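Acyl-CoA dehydrogenase (Thermus thermophilus, PDB 2Z1Q) probably oxidises acyl-CoA thioesters to 2,3-dehydroacyl-CoA with the help of bound FAD, passing the electrons to an acceptor. Local coordinates at residues B[108-113]-B[183-187]; B[201-206]-B[244-250]. One frame throughout, in Å; residues are numbered along the deposited sequence.

Contact 1 (B[108-113]-B[183-187]). With FAD (flavin-adenine dinucleotide), chain D.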
ATOM      1  N   VAL B 108     -16.460  -7.538   9.979  1.00 26.58           N
ATOM      2  CA  VAL B 108     -15.671  -8.324  10.933  1.00 24.81           C
ATOM      3  C   VAL B 108     -16.608  -8.845  12.034  1.00 24.56           C
ATOM      4  O   VAL B 108     -16.484  -9.981  12.473  1.00 26.29           O
ATOM      5  CB  VAL B 108     -14.515  -7.481  11.540  1.00 23.96           C
ATOM      6  CG1 VAL B 108     -13.730  -8.290  12.574  1.00 22.92           C
ATOM      7  CG2 VAL B 108     -13.576  -7.047  10.422  1.00 24.07           C
ATOM      8  N   THR B 109     -17.554  -8.015  12.464  1.00 23.46           N
ATOM      9  CA  THR B 109     -18.513  -8.438  13.495  1.00 23.48           C
ATOM     10  C   THR B 109     -19.220  -9.700  12.997  1.00 22.24           C
ATOM     11  O   THR B 109     -19.202 -10.730  13.663  1.00 21.56           O
ATOM     12  CB  THR B 109     -19.565  -7.337  13.754  1.00 24.32           C
ATOM     13  OG1 THR B 109     -18.903  -6.116  14.084  1.00 24.82           O
ATOM     14  CG2 THR B 109     -20.490  -7.746  14.892  1.00 23.75           C
ATOM     15  N   TYR B 110     -19.814  -9.607  11.807  1.00 23.40           N
ATOM     16  CA  TYR B 110     -20.506 -10.739  11.180  1.00 25.24           C
ATOM     17  C   TYR B 110     -19.553 -11.920  10.975  1.00 24.86           C
ATOM     18  O   TYR B 110     -19.853 -13.051  11.369  1.00 24.66           O
ATOM     19  CB  TYR B 110     -21.070 -10.319   9.811  1.00 27.39           C
ATOM     20  CG  TYR B 110     -21.688 -11.452   9.012  1.00 29.76           C
ATOM     21  CD1 TYR B 110     -22.982 -11.878   9.271  1.00 31.27           C
ATOM     22  CD2 TYR B 110     -20.960 -12.114   8.015  1.00 32.19           C
ATOM     23  CE1 TYR B 110     -23.556 -12.932   8.571  1.00 31.58           C
ATOM     24  CE2 TYR B 110     -21.530 -13.185   7.298  1.00 32.53           C
ATOM     25  CZ  TYR B 110     -22.836 -13.579   7.593  1.00 33.82           C
ATOM     26  OH  TYR B 110     -23.470 -14.619   6.955  1.00 36.21           O
ATOM     27  N   GLY B 111     -18.406 -11.644  10.356  1.00 23.70           N
ATOM     28  CA  GLY B 111     -17.427 -12.683  10.083  1.00 24.26           C
ATOM     29  C   GLY B 111     -16.931 -13.440  11.300  1.00 26.42           C
ATOM     30  O   GLY B 111     -16.890 -14.672  11.299  1.00 27.61           O
ATOM     31  N   ALA B 112     -16.547 -12.724  12.348  1.00 25.51           N
ATOM     32  CA  ALA B 112     -16.046 -13.395  13.536  1.00 26.09           C
ATOM     33  C   ALA B 112     -17.150 -14.285  14.132  1.00 24.75           C
ATOM     34  O   ALA B 112     -16.915 -15.427  14.506  1.00 23.83           O
ATOM     35  CB  ALA B 112     -15.564 -12.371  14.547  1.00 22.94           C
ATOM     36  N   HIS B 113     -18.360 -13.754  14.197  1.00 26.50           N
ATOM     37  CA  HIS B 113     -19.493 -14.510  14.729  1.00 26.43           C
ATOM     38  C   HIS B 113     -19.762 -15.819  13.939  1.00 26.19           C
ATOM     39  O   HIS B 113     -19.628 -16.908  14.489  1.00 24.44           O
ATOM     40  CB  HIS B 113     -20.724 -13.617  14.717  1.00 25.62           C
ATOM     41  CG  HIS B 113     -21.957 -14.282  15.236  1.00 28.63           C
ATOM     42  ND1 HIS B 113     -22.126 -14.614  16.567  1.00 29.51           N
ATOM     43  CD2 HIS B 113     -23.093 -14.668  14.603  1.00 27.93           C
ATOM     44  CE1 HIS B 113     -23.312 -15.174  16.725  1.00 30.11           C
ATOM     45  NE2 HIS B 113     -23.917 -15.219  15.553  1.00 28.34           N
ATOM     46  N   SER B 183     -12.281  -9.903  18.664  1.00 19.81           N
ATOM     47  CA  SER B 183     -13.383  -9.237  17.961  1.00 20.97           C
ATOM     48  C   SER B 183     -14.705  -9.581  18.649  1.00 21.83           C
ATOM     49  O   SER B 183     -14.895 -10.718  19.093  1.00 24.06           O
ATOM     50  CB  SER B 183     -13.458  -9.702  16.490  1.00 20.27           C
ATOM     51  OG  SER B 183     -12.226  -9.546  15.814  1.00 17.51           O
ATOM     52  N   ASN B 184     -15.600  -8.599  18.731  1.00 22.17           N
ATOM     53  CA  ASN B 184     -16.922  -8.762  19.349  1.00 23.01           C
ATOM     54  C   ASN B 184     -16.897  -8.826  20.881  1.00 22.00           C
ATOM     55  O   ASN B 184     -17.949  -8.928  21.529  1.00 25.01           O
ATOM     56  CB  ASN B 184     -17.614 -10.037  18.808  1.00 20.33           C
ATOM     57  CG  ASN B 184     -18.005  -9.938  17.321  1.00 20.88           C
ATOM     58  OD1 ASN B 184     -18.322 -10.950  16.698  1.00 23.70           O
ATOM     59  ND2 ASN B 184     -17.995  -8.735  16.762  1.00 15.15           N
ATOM     60  N   ALA B 185     -15.705  -8.750  21.464  1.00 22.95           N
ATOM     61  CA  ALA B 185     -15.537  -8.823  22.914  1.00 22.81           C
ATOM     62  C   ALA B 185     -16.363  -7.811  23.689  1.00 23.26           C
ATOM     63  O   ALA B 185     -16.715  -8.043  24.848  1.00 24.67           O
ATOM     64  CB  ALA B 185     -14.068  -8.673  23.269  1.00 21.33           C
ATOM     65  N   GLY B 186     -16.676  -6.688  23.061  1.00 23.95           N
ATOM     66  CA  GLY B 186     -17.444  -5.658  23.724  1.00 25.82           C
ATOM     67  C   GLY B 186     -18.913  -5.991  23.967  1.00 28.00           C
ATOM     68  O   GLY B 186     -19.538  -5.372  24.821  1.00 26.51           O
ATOM     69  N   PHE B 187     -19.459  -6.960  23.229  1.00 28.06           N
ATOM     70  CA  PHE B 187     -20.869  -7.330  23.378  1.00 28.43           C
ATOM     71  C   PHE B 187     -21.160  -8.822  23.200  1.00 28.82           C
ATOM     72  O   PHE B 187     -22.316  -9.239  23.252  1.00 30.17           O
ATOM     73  CB  PHE B 187     -21.720  -6.524  22.391  1.00 26.85           C
ATOM     74  CG  PHE B 187     -21.094  -6.393  21.027  1.00 27.67           C
ATOM     75  CD1 PHE B 187     -20.612  -5.164  20.586  1.00 24.22           C
ATOM     76  CD2 PHE B 187     -20.954  -7.505  20.202  1.00 25.85           C
ATOM     77  CE1 PHE B 187     -19.997  -5.045  19.342  1.00 25.17           C
ATOM     78  CE2 PHE B 187     -20.339  -7.398  18.958  1.00 25.13           C
ATOM     79  CZ  PHE B 187     -19.859  -6.165  18.527  1.00 24.55           C
TER
HETATM   80  PA  FAD D 701       3.500 -10.879  14.814  1.00 58.81           P
HETATM   81  O1A FAD D 701       2.561  -9.806  14.603  1.00 59.25           O
HETATM   82  O2A FAD D 701       3.645 -11.682  16.188  1.00 53.71           O
HETATM   83  O5B FAD D 701       4.003 -11.622  13.531  1.00 55.78           O
HETATM   84  C5B FAD D 701       4.989 -10.830  12.871  1.00 59.30           C
HETATM   85  C4B FAD D 701       5.414 -11.802  11.795  1.00 61.19           C
HETATM   86  O4B FAD D 701       4.695 -12.912  11.431  1.00 62.11           O
HETATM   87  C3B FAD D 701       6.267 -11.309  10.540  1.00 63.84           C
HETATM   88  O3B FAD D 701       7.642 -11.131  10.900  1.00 68.54           O
HETATM   89  C2B FAD D 701       5.934 -12.599   9.685  1.00 63.41           C
HETATM   90  O2B FAD D 701       6.899 -12.961   8.691  1.00 66.50           O
HETATM   91  C1B FAD D 701       5.885 -13.415  10.945  1.00 59.22           C
HETATM   92  N9A FAD D 701       6.008 -14.842  10.986  1.00 54.87           N
HETATM   93  C8A FAD D 701       5.368 -15.582  11.937  1.00 52.76           C
HETATM   94  N7A FAD D 701       5.658 -16.824  11.807  1.00 53.63           N
HETATM   95  C5A FAD D 701       6.485 -16.977  10.752  1.00 52.34           C
HETATM   96  C6A FAD D 701       7.130 -18.094  10.139  1.00 50.91           C
HETATM   97  N6A FAD D 701       6.925 -19.360  10.646  1.00 49.90           N
HETATM   98  N1A FAD D 701       7.925 -17.858   9.060  1.00 50.43           N
HETATM   99  C2A FAD D 701       8.137 -16.633   8.589  1.00 49.93           C
HETATM  100  N3A FAD D 701       7.558 -15.590   9.149  1.00 50.47           N
HETATM  101  C4A FAD D 701       6.742 -15.683  10.211  1.00 52.41           C
HETATM  102  N1  FAD D 701      -7.592 -13.194  17.366  1.00 35.69           N
HETATM  103  C2  FAD D 701      -8.516 -14.083  17.792  1.00 36.47           C
HETATM  104  O2  FAD D 701      -8.129 -15.102  18.342  1.00 34.39           O
HETATM  105  N3  FAD D 701      -9.851 -13.884  17.654  1.00 37.13           N
HETATM  106  C4  FAD D 701     -10.367 -12.751  17.065  1.00 36.51           C
HETATM  107  O4  FAD D 701     -11.556 -12.577  16.950  1.00 37.98           O
HETATM  108  C4X FAD D 701      -9.407 -11.723  16.591  1.00 38.14           C
HETATM  109  N5  FAD D 701      -9.801 -10.565  16.035  1.00 36.94           N
HETATM  110  C5X FAD D 701      -8.901  -9.624  15.651  1.00 36.90           C
HETATM  111  C6  FAD D 701      -9.330  -8.358  15.114  1.00 38.14           C
HETATM  112  C7  FAD D 701      -8.378  -7.385  14.768  1.00 37.62           C
HETATM  113  C7M FAD D 701      -8.842  -6.045  14.229  1.00 37.61           C
HETATM  114  C8  FAD D 701      -6.980  -7.651  14.925  1.00 37.25           C
HETATM  115  C8M FAD D 701      -5.924  -6.628  14.573  1.00 36.19           C
HETATM  116  C9  FAD D 701      -6.559  -8.863  15.427  1.00 35.46           C
HETATM  117  C9A FAD D 701      -7.498  -9.870  15.806  1.00 38.84           C
HETATM  118  N10 FAD D 701      -7.041 -11.088  16.357  1.00 39.97           N
HETATM  119  C10 FAD D 701      -7.952 -12.035  16.780  1.00 37.95           C
HETATM  120  C1' FAD D 701      -5.614 -11.235  16.483  1.00 43.89           C
HETATM  121  C2' FAD D 701      -4.946 -12.085  15.393  1.00 47.36           C
HETATM  122  O2' FAD D 701      -5.379 -13.436  15.459  1.00 50.93           O
HETATM  123  C3' FAD D 701      -3.501 -11.909  15.734  1.00 49.93           C
HETATM  124  O3' FAD D 701      -3.196 -10.492  15.593  1.00 48.91           O
HETATM  125  C4' FAD D 701      -2.532 -12.643  14.848  1.00 49.39           C
HETATM  126  O4' FAD D 701      -2.682 -14.064  14.891  1.00 51.96           O
HETATM  127  C5' FAD D 701      -1.239 -12.161  15.397  1.00 50.08           C
HETATM  128  O5' FAD D 701      -0.154 -12.607  14.753  1.00 45.76           O
HETATM  129  P   FAD D 701       0.933 -11.641  15.429  1.00 46.08           P
HETATM  130  O1P FAD D 701       0.441 -10.246  15.273  1.00 39.23           O
HETATM  131  O2P FAD D 701       1.101 -11.975  17.013  1.00 41.37           O
HETATM  132  O3P FAD D 701       2.274 -11.919  14.540  1.00 47.90           O
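The flavin end of the FAD site lies where helix 106-117 of the N-terminal domain meets the end of strand 172-183 of the middle domain and the loop after it. Val-108 and Ala-112 both touch Ser-183. Val-108 CG1 comes within 3.8 Å of Ser-183 OG, and Ala-112 CB lies 3.9 Å from Ser-183 CB. Ser-183 meets the helix through CB and OG; the same OG and its backbone N bond the flavin. Its OG lies anti to the carbonyl carbon (chi1 -54°) and gives a hydrogen bond of 2.6 Å to N5 of FAD. Its backbone N reaches O4 of FAD at 3.3 Å. One residue thus grips two neighbouring acceptors of the isoalloxazine edge.

The next residue, Asn-184, packs across Thr-109 at a slant. Phe-187 closes this side of the contact. Thr-109 CG2 touches Phe-187 CZ at 4.0 Å, and the two side chains cross at about a right angle. Phe-187 also rests on Asn-62 and Val-63 of helix 62-71. A middle-domain residue held against helix 106-117 while bonding flavin N5 and O4 is characteristic of the acyl-CoA dehydrogenase fold.

Contact 2 (B[201-206]-B[244-250]); sequences HFTAFL and NVLGEIG
The Thr-203 side chain is turned with OG1 anti to its own carbonyl carbon (chi1 -49°), which places the hydroxyl beside Gly-250 N and the methyl against Val-245. Val-245 has CG1 anti to its backbone N (chi1 170°), and this branch meets Thr-203 CG2 at 3.7 Å. The Thr-203 hydroxyl works in two directions. OG1 accepts from Gly-250 N at 3.1 Å and donates to His-201 O at 2.8 Å, approaching from above that carbonyl plane. Beside it, His-201 CB packs on Ile-249 CG2.

The other branch of Val-245, CG2, lies 3.9 Å from Phe-205 CE2, and the two side chains run side by side in the same direction. Phe-205 and Val-245 form an antiparallel non-hydrogen-bonded pair. The short, weakly bonded strand 245-246 runs here along strand 201-208, whose other neighbour is strand 190-197, in the beta-rich middle domain of the acyl-CoA dehydrogenase fold. Leu-206 N bonds Asn-244 O at 2.9 Å. Leu-246 N bonds Ala-204 O, also at 2.9 Å.

Past Leu-246 the chain swings away from the strand at Gly-247. A water fills in, accepting from Ala-204 N and donating to Leu-246 O and Glu-248 O. A second water joins Phe-202 N to Gly-250 O. Ala-204 and Leu-246 meet through their CB atoms. Leu-206 CD2 touches Leu-246 CD1 at 3.6 Å, the side chains crossing at about a right angle. Both leucines also pack on helix 119-124, Leu-206 on Leu-121 and Leu-246 on Pro-120 and Phe-124.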
ATOM      1  N   HIS B 201      -1.858 -29.285  27.705  1.00 47.05           N
ATOM      2  CA  HIS B 201      -2.923 -29.800  26.855  1.00 45.37           C
ATOM      3  C   HIS B 201      -3.792 -28.701  26.275  1.00 42.83           C
ATOM      4  O   HIS B 201      -4.742 -28.248  26.904  1.00 43.20           O
ATOM      5  CB  HIS B 201      -3.783 -30.779  27.646  1.00 45.32           C
ATOM      6  CG  HIS B 201      -2.994 -31.866  28.296  1.00 46.84           C
ATOM      7  ND1 HIS B 201      -3.063 -32.132  29.648  1.00 47.23           N
ATOM      8  CD2 HIS B 201      -2.074 -32.723  27.790  1.00 46.93           C
ATOM      9  CE1 HIS B 201      -2.218 -33.101  29.946  1.00 47.38           C
ATOM     10  NE2 HIS B 201      -1.605 -33.477  28.838  1.00 46.47           N
ATOM     11  N   PHE B 202      -3.446 -28.279  25.064  1.00 40.81           N
ATOM     12  CA  PHE B 202      -4.176 -27.234  24.361  1.00 37.75           C
ATOM     13  C   PHE B 202      -5.633 -27.681  24.247  1.00 35.16           C
ATOM     14  O   PHE B 202      -5.936 -28.663  23.571  1.00 35.58           O
ATOM     15  CB  PHE B 202      -3.561 -27.032  22.971  1.00 38.51           C
ATOM     16  CG  PHE B 202      -3.962 -25.745  22.308  1.00 39.36           C
ATOM     17  CD1 PHE B 202      -4.812 -25.745  21.208  1.00 38.90           C
ATOM     18  CD2 PHE B 202      -3.462 -24.533  22.770  1.00 39.37           C
ATOM     19  CE1 PHE B 202      -5.153 -24.553  20.573  1.00 40.41           C
ATOM     20  CE2 PHE B 202      -3.797 -23.337  22.141  1.00 39.40           C
ATOM     21  CZ  PHE B 202      -4.644 -23.348  21.040  1.00 39.60           C
ATOM     22  N   THR B 203      -6.526 -26.940  24.898  1.00 32.66           N
ATOM     23  CA  THR B 203      -7.951 -27.261  24.911  1.00 30.32           C
ATOM     24  C   THR B 203      -8.849 -26.026  24.731  1.00 30.24           C
ATOM     25  O   THR B 203      -8.498 -24.923  25.154  1.00 28.43           O
ATOM     26  CB  THR B 203      -8.320 -27.944  26.260  1.00 29.91           C
ATOM     27  OG1 THR B 203      -7.381 -28.998  26.532  1.00 26.74           O
ATOM     28  CG2 THR B 203      -9.731 -28.526  26.211  1.00 28.90           C
ATOM     29  N   ALA B 204     -10.011 -26.221  24.108  1.00 29.58           N
ATOM     30  CA  ALA B 204     -10.957 -25.130  23.899  1.00 29.41           C
ATOM     31  C   ALA B 204     -12.049 -25.213  24.962  1.00 29.95           C
ATOM     32  O   ALA B 204     -12.460 -26.306  25.342  1.00 30.22           O
ATOM     33  CB  ALA B 204     -11.571 -25.223  22.516  1.00 29.15           C
ATOM     34  N   PHE B 205     -12.515 -24.055  25.429  1.00 30.78           N
ATOM     35  CA  PHE B 205     -13.561 -23.977  26.452  1.00 32.31           C
ATOM     36  C   PHE B 205     -14.666 -22.982  26.105  1.00 32.72           C
ATOM     37  O   PHE B 205     -14.412 -21.934  25.514  1.00 33.48           O
ATOM     38  CB  PHE B 205     -12.971 -23.562  27.811  1.00 33.40           C
ATOM     39  CG  PHE B 205     -11.918 -24.492  28.339  1.00 35.04           C
ATOM     40  CD1 PHE B 205     -10.618 -24.460  27.837  1.00 34.78           C
ATOM     41  CD2 PHE B 205     -12.221 -25.394  29.352  1.00 35.63           C
ATOM     42  CE1 PHE B 205      -9.640 -25.310  28.337  1.00 32.67           C
ATOM     43  CE2 PHE B 205     -11.243 -26.253  29.860  1.00 36.77           C
ATOM     44  CZ  PHE B 205      -9.953 -26.208  29.350  1.00 34.63           C
ATOM     45  N   LEU B 206     -15.897 -23.304  26.492  1.00 34.01           N
ATOM     46  CA  LEU B 206     -17.038 -22.419  26.254  1.00 33.95           C
ATOM     47  C   LEU B 206     -17.200 -21.585  27.526  1.00 33.70           C
ATOM     48  O   LEU B 206     -17.391 -22.140  28.604  1.00 34.45           O
ATOM     49  CB  LEU B 206     -18.304 -23.236  25.997  1.00 33.42           C
ATOM     50  CG  LEU B 206     -18.256 -24.200  24.805  1.00 34.54           C
ATOM     51  CD1 LEU B 206     -19.380 -25.228  24.922  1.00 32.66           C
ATOM     52  CD2 LEU B 206     -18.357 -23.417  23.500  1.00 33.89           C
ATOM     53  N   ASN B 244     -18.195 -27.906  29.792  1.00 45.42           N
ATOM     54  CA  ASN B 244     -18.010 -26.794  28.876  1.00 44.93           C
ATOM     55  C   ASN B 244     -16.754 -26.964  28.043  1.00 43.78           C
ATOM     56  O   ASN B 244     -16.375 -26.068  27.289  1.00 42.70           O
ATOM     57  CB  ASN B 244     -17.941 -25.468  29.625  1.00 46.16           C
ATOM     58  CG  ASN B 244     -19.308 -24.909  29.935  1.00 47.02           C
ATOM     59  OD1 ASN B 244     -20.313 -25.322  29.356  1.00 49.27           O
ATOM     60  ND2 ASN B 244     -19.353 -23.945  30.842  1.00 47.78           N
ATOM     61  N   VAL B 245     -16.103 -28.112  28.185  1.00 42.49           N
ATOM     62  CA  VAL B 245     -14.909 -28.388  27.415  1.00 41.60           C
ATOM     63  C   VAL B 245     -15.343 -28.668  25.983  1.00 42.67           C
ATOM     64  O   VAL B 245     -16.130 -29.588  25.737  1.00 43.09           O
ATOM     65  CB  VAL B 245     -14.168 -29.615  27.955  1.00 40.71           C
ATOM     66  CG1 VAL B 245     -13.072 -30.029  26.984  1.00 39.83           C
ATOM     67  CG2 VAL B 245     -13.583 -29.304  29.315  1.00 39.36           C
ATOM     68  N   LEU B 246     -14.834 -27.866  25.049  1.00 42.51           N
ATOM     69  CA  LEU B 246     -15.155 -28.002  23.635  1.00 42.38           C
ATOM     70  C   LEU B 246     -14.171 -28.953  22.969  1.00 43.18           C
ATOM     71  O   LEU B 246     -12.972 -28.667  22.897  1.00 42.60           O
ATOM     72  CB  LEU B 246     -15.089 -26.635  22.944  1.00 42.16           C
ATOM     73  CG  LEU B 246     -16.151 -26.381  21.868  1.00 41.83           C
ATOM     74  CD1 LEU B 246     -15.952 -25.002  21.263  1.00 41.89           C
ATOM     75  CD2 LEU B 246     -16.075 -27.452  20.799  1.00 42.32           C
ATOM     76  N   GLY B 247     -14.678 -30.079  22.477  1.00 43.21           N
ATOM     77  CA  GLY B 247     -13.819 -31.052  21.834  1.00 43.64           C
ATOM     78  C   GLY B 247     -13.136 -31.950  22.844  1.00 45.07           C
ATOM     79  O   GLY B 247     -13.703 -32.250  23.897  1.00 45.53           O
ATOM     80  N   GLU B 248     -11.917 -32.378  22.528  1.00 45.97           N
ATOM     81  CA  GLU B 248     -11.152 -33.252  23.411  1.00 47.73           C
ATOM     82  C   GLU B 248      -9.950 -32.522  24.013  1.00 48.18           C
ATOM     83  O   GLU B 248      -9.295 -31.726  23.338  1.00 48.22           O
ATOM     84  CB  GLU B 248     -10.663 -34.486  22.644  1.00 49.66           C
ATOM     85  CG  GLU B 248     -11.761 -35.259  21.923  1.00 52.19           C
ATOM     86  CD  GLU B 248     -11.289 -36.615  21.417  1.00 55.47           C
ATOM     87  OE1 GLU B 248     -10.368 -36.660  20.572  1.00 55.19           O
ATOM     88  OE2 GLU B 248     -11.840 -37.642  21.871  1.00 58.50           O
ATOM     89  N   ILE B 249      -9.657 -32.808  25.277  1.00 48.57           N
ATOM     90  CA  ILE B 249      -8.537 -32.178  25.970  1.00 48.55           C
ATOM     91  C   ILE B 249      -7.207 -32.489  25.283  1.00 48.30           C
ATOM     92  O   ILE B 249      -6.862 -33.656  25.080  1.00 48.55           O
ATOM     93  CB  ILE B 249      -8.466 -32.657  27.428  1.00 49.19           C
ATOM     94  CG1 ILE B 249      -9.824 -32.457  28.104  1.00 49.81           C
ATOM     95  CG2 ILE B 249      -7.405 -31.879  28.183  1.00 49.18           C
ATOM     96  CD1 ILE B 249      -9.905 -33.055  29.488  1.00 49.92           C
ATOM     97  N   GLY B 250      -6.463 -31.445  24.926  1.00 46.82           N
ATOM     98  CA  GLY B 250      -5.191 -31.643  24.257  1.00 44.57           C
ATOM     99  C   GLY B 250      -5.328 -31.622  22.745  1.00 43.27           C
ATOM    100  O   GLY B 250      -4.338 -31.550  22.022  1.00 42.75           O
TER
HETATM  101  O   HOH W   1      -2.092 -30.044  23.306  1.00 38.03           O
HETATM  102  O   HOH W   2     -10.335 -29.080  22.816  1.00 43.62           O

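How the contacts relate
Contact 1 is buried and contact 2 only partly so. Contact 2 also lies farther from the centre of the chain, about 26 Å against 16 Å. Their centres are about 21 Å apart, their nearest atoms about 11 Å, and they do not touch. Both involve the middle-domain sheet: segment 183-187 leaves strand 172-183, and segment 201-206 lies on strand 201-208. Contact 1 sets a loop against a helix through van der Waals contacts, and its clear polar bonds go to the flavin. Contact 2 sets a strand against a short weak strand and the loop after it, using backbone bonds, a threonine hydroxyl and waters. Phe-202 packs on Leu-148, an FAD-binding residue, and its side chain is about 9 Å from FAD.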